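Local coordinates for protein orotate phosphoribosyltransferase (Aeropyrum pernix, PDB 2YZK) that probably transfers the phosphoribosyl group of 5-phosphoribose 1-diphosphate to orotate, making orotidine monophosphate in the de novo route to UMP, at residues A139-D144 against V158-V163; V43-L48 against L70-M75. All coordinates share one frame; numbering follows the deposited sequence.

Contact 1. Residues A139-D144 against V158-V163; sequences ALVLVD and VRLVSV
Ala139 and Val141 bond through their main-chain N and O atoms to Arg159, Val161 and Val163 and lie abreast of Leu160 and Ser162, which adds strand 159-162 to strand 135-141 as the outermost strand of the chain's parallel, Rossmann-like sheet. Ala139 O accepts from Val161 N at 2.8 Å, nearly head-on (C=O...N 174°), and Val141 N donates to Val161 O at 3.0 Å. Ala139 N to Arg159 O and Val163 N to Val141 O extend the pairing, the last of them less straight (147° at the hydrogen).

Ala139, Val141, Leu160 and Ser162 share one face. There Leu160, its CG anti to the backbone N (chi1 175°), splits its methyls: CD1 lies 4.0 Å from Ala139 CB and also meets Val141 CG1, while CD2 comes 3.7 Å from Asp144 OD2. Were Leu160 cut back to an alanine, both methyls would go, and the side chains of Ala139, Val141 and Asp144 would probably lose the packing that joins them. Val141 CG2 packs against Ser162 CB at 3.6 Å. A water donates to Asp144 OD2 (2.8 Å) and is hydrogen-bonded to Ser162 OG, so it links the short strand 143-144, past the corner at Leu142, to strand 159-162.

Further out, Ile122 of helix 120-131 packs on Ala139 and Val141, and Leu153 of helix 149-154 on Leu160. Asp144 OD1 takes the backbone N-H of Gly146. With one oxygen held by an amide and the other by water, the carboxylate is probably restrained from turning, and these donors would probably stabilise its negative charge.

Contact 2. Residues V43-L48 against L70-M75; sequences VALDLL and LPWAAM
Trp72 and Leu45 both place CG beside the backbone N and opposite the carbonyl carbon (chi1 -60° for Trp72), which swings the indole and the leucine methyls into the interface between helices 38-58 and 70-80. These two helices belong to the alpha/beta phosphoribosyltransferase fold, and their short segments are inclined at 69° with axes 10.9 Å apart. Long side chains therefore bridge the separation.

The six-membered part of the Trp72 indole does the touching. Leu45 CD2 comes to its edge, near the ring plane, 3.9 Å from Trp72 CE3. Leu48 CD1 approaches Trp72 CE3 obliquely at 4.0 Å, its side chain roughly perpendicular to that of Trp72. Ala44 CB, short enough to let the ring come close to the helix, lies 3.5 Å from Trp72 CZ3.

All five touching residues are buried, and they meet through carbon atoms; Tyr41, from the turn before Ala44, adds to the packing on Trp72 and Met75. The arrangement also reaches the dimer interface, since Leu78 of the second subunit packs on both Leu45 and Met75. Met75, present as selenomethionine, bends at its last torsion (chi3 76°), and its terminal CE presses on Leu45 CD1 at a tight 3.4 Å.

Contact 1 and contact 2 are successive layers of one domain, their centres 12 Å apart: helix 38-58 packs on the Leu140 face of the sheet, near the corners where strands 135-141 and 159-162 end. Leu142, at the first of these corners, is the main joint, with CD2 3.5 Å from Leu48 CG and CD1 3.7 Å from Trp72 CE2. Beside it, Val163 CG1 packs on Leu47 CB at 3.6 Å. Both contacts also approach the predicted phosphoribosyl diphosphate loop: the side chain of Asp144 is about 4 Å from that of Ala116, and that of Trp72 about 4 Å from that of Asp114. The packing thus runs from the dimer interface to residues predicted to help bind a ligand shared between the subunits.

Contact 1. Residues A139-D144 against V158-V163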
loop_
_atom_site.group_PDB
_atom_site.type_symbol
_atom_site.label_atom_id
_atom_site.label_comp_id
_atom_site.label_asym_id
_atom_site.label_seq_id
_atom_site.Cartn_x
_atom_site.Cartn_y
_atom_site.Cartn_z
ATOM N N ALA A 139 -4.959 -15.792 7.588
ATOM C CA ALA A 139 -3.964 -14.730 7.467
ATOM C C ALA A 139 -2.940 -15.298 6.491
ATOM O O ALA A 139 -2.480 -16.432 6.645
ATOM C CB ALA A 139 -3.315 -14.431 8.816
ATOM N N LEU A 140 -2.591 -14.502 5.488
ATOM C CA LEU A 140 -1.672 -14.927 4.450
ATOM C C LEU A 140 -0.437 -14.036 4.413
ATOM O O LEU A 140 -0.554 -12.816 4.396
ATOM C CB LEU A 140 -2.414 -14.881 3.108
ATOM C CG LEU A 140 -1.629 -14.999 1.806
ATOM C CD1 LEU A 140 -1.021 -16.380 1.710
ATOM C CD2 LEU A 140 -2.564 -14.725 0.628
ATOM N N VAL A 141 0.741 -14.655 4.416
ATOM C CA VAL A 141 1.993 -13.909 4.364
ATOM C C VAL A 141 2.958 -14.570 3.384
ATOM O O VAL A 141 2.774 -15.722 2.996
ATOM C CB VAL A 141 2.689 -13.823 5.750
ATOM C CG1 VAL A 141 1.752 -13.195 6.770
ATOM C CG2 VAL A 141 3.130 -15.205 6.210
ATOM N N LEU A 142 3.977 -13.823 2.981
ATOM C CA LEU A 142 4.983 -14.339 2.064
ATOM C C LEU A 142 5.965 -15.201 2.840
ATOM O O LEU A 142 6.278 -16.325 2.439
ATOM C CB LEU A 142 5.740 -13.188 1.396
ATOM C CG LEU A 142 5.038 -12.492 0.234
ATOM C CD1 LEU A 142 5.790 -11.213 -0.115
ATOM C CD2 LEU A 142 4.972 -13.439 -0.967
ATOM N N VAL A 143 6.437 -14.668 3.961
ATOM C CA VAL A 143 7.395 -15.376 4.797
ATOM C C VAL A 143 7.010 -15.418 6.268
ATOM O O VAL A 143 6.690 -14.396 6.876
ATOM C CB VAL A 143 8.806 -14.740 4.687
ATOM C CG1 VAL A 143 9.760 -15.412 5.670
ATOM C CG2 VAL A 143 9.331 -14.885 3.269
ATOM N N ASP A 144 7.030 -16.617 6.838
ATOM C CA ASP A 144 6.729 -16.780 8.253
ATOM C C ASP A 144 8.070 -17.048 8.927
ATOM O O ASP A 144 8.774 -17.988 8.562
ATOM C CB ASP A 144 5.766 -17.954 8.465
ATOM C CG ASP A 144 5.505 -18.246 9.938
ATOM O OD1 ASP A 144 5.815 -17.384 10.789
ATOM O OD2 ASP A 144 4.976 -19.338 10.244
ATOM N N VAL A 158 -7.541 -18.104 14.101
ATOM C CA VAL A 158 -7.028 -17.670 12.806
ATOM C C VAL A 158 -5.926 -18.617 12.328
ATOM O O VAL A 158 -4.999 -18.939 13.074
ATOM C CB VAL A 158 -6.478 -16.230 12.886
ATOM C CG1 VAL A 158 -5.856 -15.838 11.547
ATOM C CG2 VAL A 158 -7.605 -15.264 13.255
ATOM N N ARG A 159 -6.051 -19.077 11.087
ATOM C CA ARG A 159 -5.079 -19.988 10.494
ATOM C C ARG A 159 -4.072 -19.197 9.671
ATOM O O ARG A 159 -4.443 -18.530 8.706
ATOM C CB ARG A 159 -5.784 -21.002 9.584
ATOM C CG ARG A 159 -4.835 -21.991 8.922
ATOM C CD ARG A 159 -5.500 -22.769 7.790
ATOM N NE ARG A 159 -6.009 -21.867 6.761
ATOM C CZ ARG A 159 -6.129 -22.181 5.474
ATOM N NH1 ARG A 159 -5.773 -23.385 5.045
ATOM N NH2 ARG A 159 -6.606 -21.287 4.616
ATOM N N LEU A 160 -2.802 -19.267 10.058
ATOM C CA LEU A 160 -1.751 -18.563 9.336
ATOM C C LEU A 160 -1.233 -19.458 8.219
ATOM O O LEU A 160 -0.940 -20.633 8.444
ATOM C CB LEU A 160 -0.589 -18.213 10.275
ATOM C CG LEU A 160 0.649 -17.572 9.627
ATOM C CD1 LEU A 160 0.310 -16.163 9.157
ATOM C CD2 LEU A 160 1.800 -17.526 10.628
ATOM N N VAL A 161 -1.139 -18.906 7.015
ATOM C CA VAL A 161 -0.614 -19.635 5.868
ATOM C C VAL A 161 0.509 -18.783 5.280
ATOM O O VAL A 161 0.385 -17.561 5.190
ATOM C CB VAL A 161 -1.698 -19.864 4.792
ATOM C CG1 VAL A 161 -1.097 -20.604 3.611
ATOM C CG2 VAL A 161 -2.861 -20.662 5.384
ATOM N N SER A 162 1.609 -19.419 4.890
ATOM C CA SER A 162 2.734 -18.680 4.333
ATOM C C SER A 162 3.274 -19.322 3.068
ATOM O O SER A 162 3.165 -20.534 2.884
ATOM C CB SER A 162 3.863 -18.594 5.365
ATOM O OG SER A 162 4.348 -19.886 5.694
ATOM N N VAL A 163 3.848 -18.505 2.194
ATOM C CA VAL A 163 4.433 -19.020 0.965
ATOM C C VAL A 163 5.678 -19.806 1.357
ATOM O O VAL A 163 5.941 -20.889 0.823
ATOM C CB VAL A 163 4.819 -17.876 -0.002
ATOM C CG1 VAL A 163 5.602 -18.430 -1.182
ATOM C CG2 VAL A 163 3.555 -17.187 -0.505
HETATM O O HOH W 1 3.163 -20.178 8.283
#

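Contact 2. Residues V43-L48 against L70-M75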
loop_
_atom_site.group_PDB
_atom_site.type_symbol
_atom_site.label_atom_id
_atom_site.label_comp_id
_atom_site.label_asym_id
_atom_site.label_seq_id
_atom_site.Cartn_x
_atom_site.Cartn_y
_atom_site.Cartn_z
ATOM N N VAL A 43 6.178 -13.129 -9.305
ATOM C CA VAL A 43 6.395 -14.485 -8.816
ATOM C C VAL A 43 5.765 -14.581 -7.428
ATOM O O VAL A 43 5.071 -15.548 -7.105
ATOM C CB VAL A 43 7.911 -14.813 -8.713
ATOM C CG1 VAL A 43 8.115 -16.153 -8.026
ATOM C CG2 VAL A 43 8.526 -14.841 -10.100
ATOM N N ALA A 44 5.994 -13.551 -6.620
ATOM C CA ALA A 44 5.467 -13.499 -5.260
ATOM C C ALA A 44 3.947 -13.508 -5.254
ATOM O O ALA A 44 3.330 -14.223 -4.470
ATOM C CB ALA A 44 5.977 -12.244 -4.549
ATOM N N LEU A 45 3.346 -12.708 -6.129
ATOM C CA LEU A 45 1.896 -12.635 -6.200
ATOM C C LEU A 45 1.295 -13.973 -6.604
ATOM O O LEU A 45 0.285 -14.397 -6.043
ATOM C CB LEU A 45 1.458 -11.553 -7.191
ATOM C CG LEU A 45 1.610 -10.107 -6.716
ATOM C CD1 LEU A 45 1.223 -9.174 -7.846
ATOM C CD2 LEU A 45 0.729 -9.856 -5.493
ATOM N N ASP A 46 1.914 -14.639 -7.573
ATOM C CA ASP A 46 1.397 -15.923 -8.016
ATOM C C ASP A 46 1.450 -16.951 -6.894
ATOM O O ASP A 46 0.534 -17.759 -6.740
ATOM C CB ASP A 46 2.172 -16.431 -9.234
ATOM C CG ASP A 46 1.948 -15.568 -10.462
ATOM O OD1 ASP A 46 0.821 -15.052 -10.627
ATOM O OD2 ASP A 46 2.888 -15.415 -11.268
ATOM N N LEU A 47 2.522 -16.919 -6.109
ATOM C CA LEU A 47 2.661 -17.855 -4.998
ATOM C C LEU A 47 1.641 -17.543 -3.901
ATOM O O LEU A 47 1.110 -18.450 -3.266
ATOM C CB LEU A 47 4.087 -17.805 -4.440
ATOM C CG LEU A 47 5.173 -18.394 -5.354
ATOM C CD1 LEU A 47 6.543 -18.149 -4.744
ATOM C CD2 LEU A 47 4.926 -19.888 -5.552
ATOM N N LEU A 48 1.369 -16.260 -3.679
ATOM C CA LEU A 48 0.390 -15.856 -2.672
ATOM C C LEU A 48 -1.011 -16.322 -3.082
ATOM O O LEU A 48 -1.795 -16.781 -2.250
ATOM C CB LEU A 48 0.395 -14.332 -2.490
ATOM C CG LEU A 48 1.566 -13.774 -1.671
ATOM C CD1 LEU A 48 1.712 -12.293 -1.920
ATOM C CD2 LEU A 48 1.335 -14.050 -0.192
ATOM N N LEU A 70 0.471 -3.782 2.689
ATOM C CA LEU A 70 -0.443 -3.013 1.849
ATOM C C LEU A 70 -0.249 -3.147 0.336
ATOM O O LEU A 70 -1.214 -3.372 -0.387
ATOM C CB LEU A 70 -0.426 -1.536 2.264
ATOM C CG LEU A 70 -1.530 -0.649 1.680
ATOM C CD1 LEU A 70 -2.892 -1.324 1.793
ATOM C CD2 LEU A 70 -1.526 0.686 2.402
ATOM N N PRO A 71 0.989 -3.017 -0.168
ATOM C CA PRO A 71 1.144 -3.154 -1.622
ATOM C C PRO A 71 0.701 -4.532 -2.094
ATOM O O PRO A 71 0.065 -4.674 -3.143
ATOM C CB PRO A 71 2.636 -2.935 -1.833
ATOM C CG PRO A 71 3.002 -2.010 -0.705
ATOM C CD PRO A 71 2.260 -2.618 0.457
ATOM N N TRP A 72 1.040 -5.551 -1.308
ATOM C CA TRP A 72 0.678 -6.918 -1.645
ATOM C C TRP A 72 -0.832 -7.113 -1.668
ATOM O O TRP A 72 -1.366 -7.719 -2.597
ATOM C CB TRP A 72 1.318 -7.888 -0.654
ATOM C CG TRP A 72 2.800 -7.784 -0.659
ATOM C CD1 TRP A 72 3.583 -7.217 0.302
ATOM C CD2 TRP A 72 3.684 -8.192 -1.710
ATOM N NE1 TRP A 72 4.903 -7.241 -0.084
ATOM C CE2 TRP A 72 4.992 -7.832 -1.317
ATOM C CE3 TRP A 72 3.497 -8.823 -2.948
ATOM C CZ2 TRP A 72 6.114 -8.082 -2.117
ATOM C CZ3 TRP A 72 4.616 -9.073 -3.750
ATOM C CH2 TRP A 72 5.907 -8.699 -3.325
ATOM N N ALA A 73 -1.514 -6.591 -0.653
ATOM C CA ALA A 73 -2.964 -6.707 -0.572
ATOM C C ALA A 73 -3.617 -5.979 -1.739
ATOM O O ALA A 73 -4.554 -6.488 -2.357
ATOM C CB ALA A 73 -3.469 -6.129 0.746
ATOM N N ALA A 74 -3.119 -4.783 -2.044
ATOM C CA ALA A 74 -3.676 -3.996 -3.141
ATOM C C ALA A 74 -3.505 -4.711 -4.479
ATOM O O ALA A 74 -4.424 -4.735 -5.293
ATOM C CB ALA A 74 -3.013 -2.616 -3.193
HETATM N N MSE A 75 -2.330 -5.291 -4.703
HETATM C CA MSE A 75 -2.072 -5.995 -5.949
HETATM C C MSE A 75 -2.920 -7.259 -6.063
HETATM O O MSE A 75 -3.389 -7.586 -7.145
HETATM C CB MSE A 75 -0.578 -6.311 -6.073
HETATM C CG MSE A 75 0.276 -5.045 -6.121
HETATM SE SE MSE A 75 2.056 -5.348 -6.073
HETATM C CE MSE A 75 2.276 -5.907 -7.762
#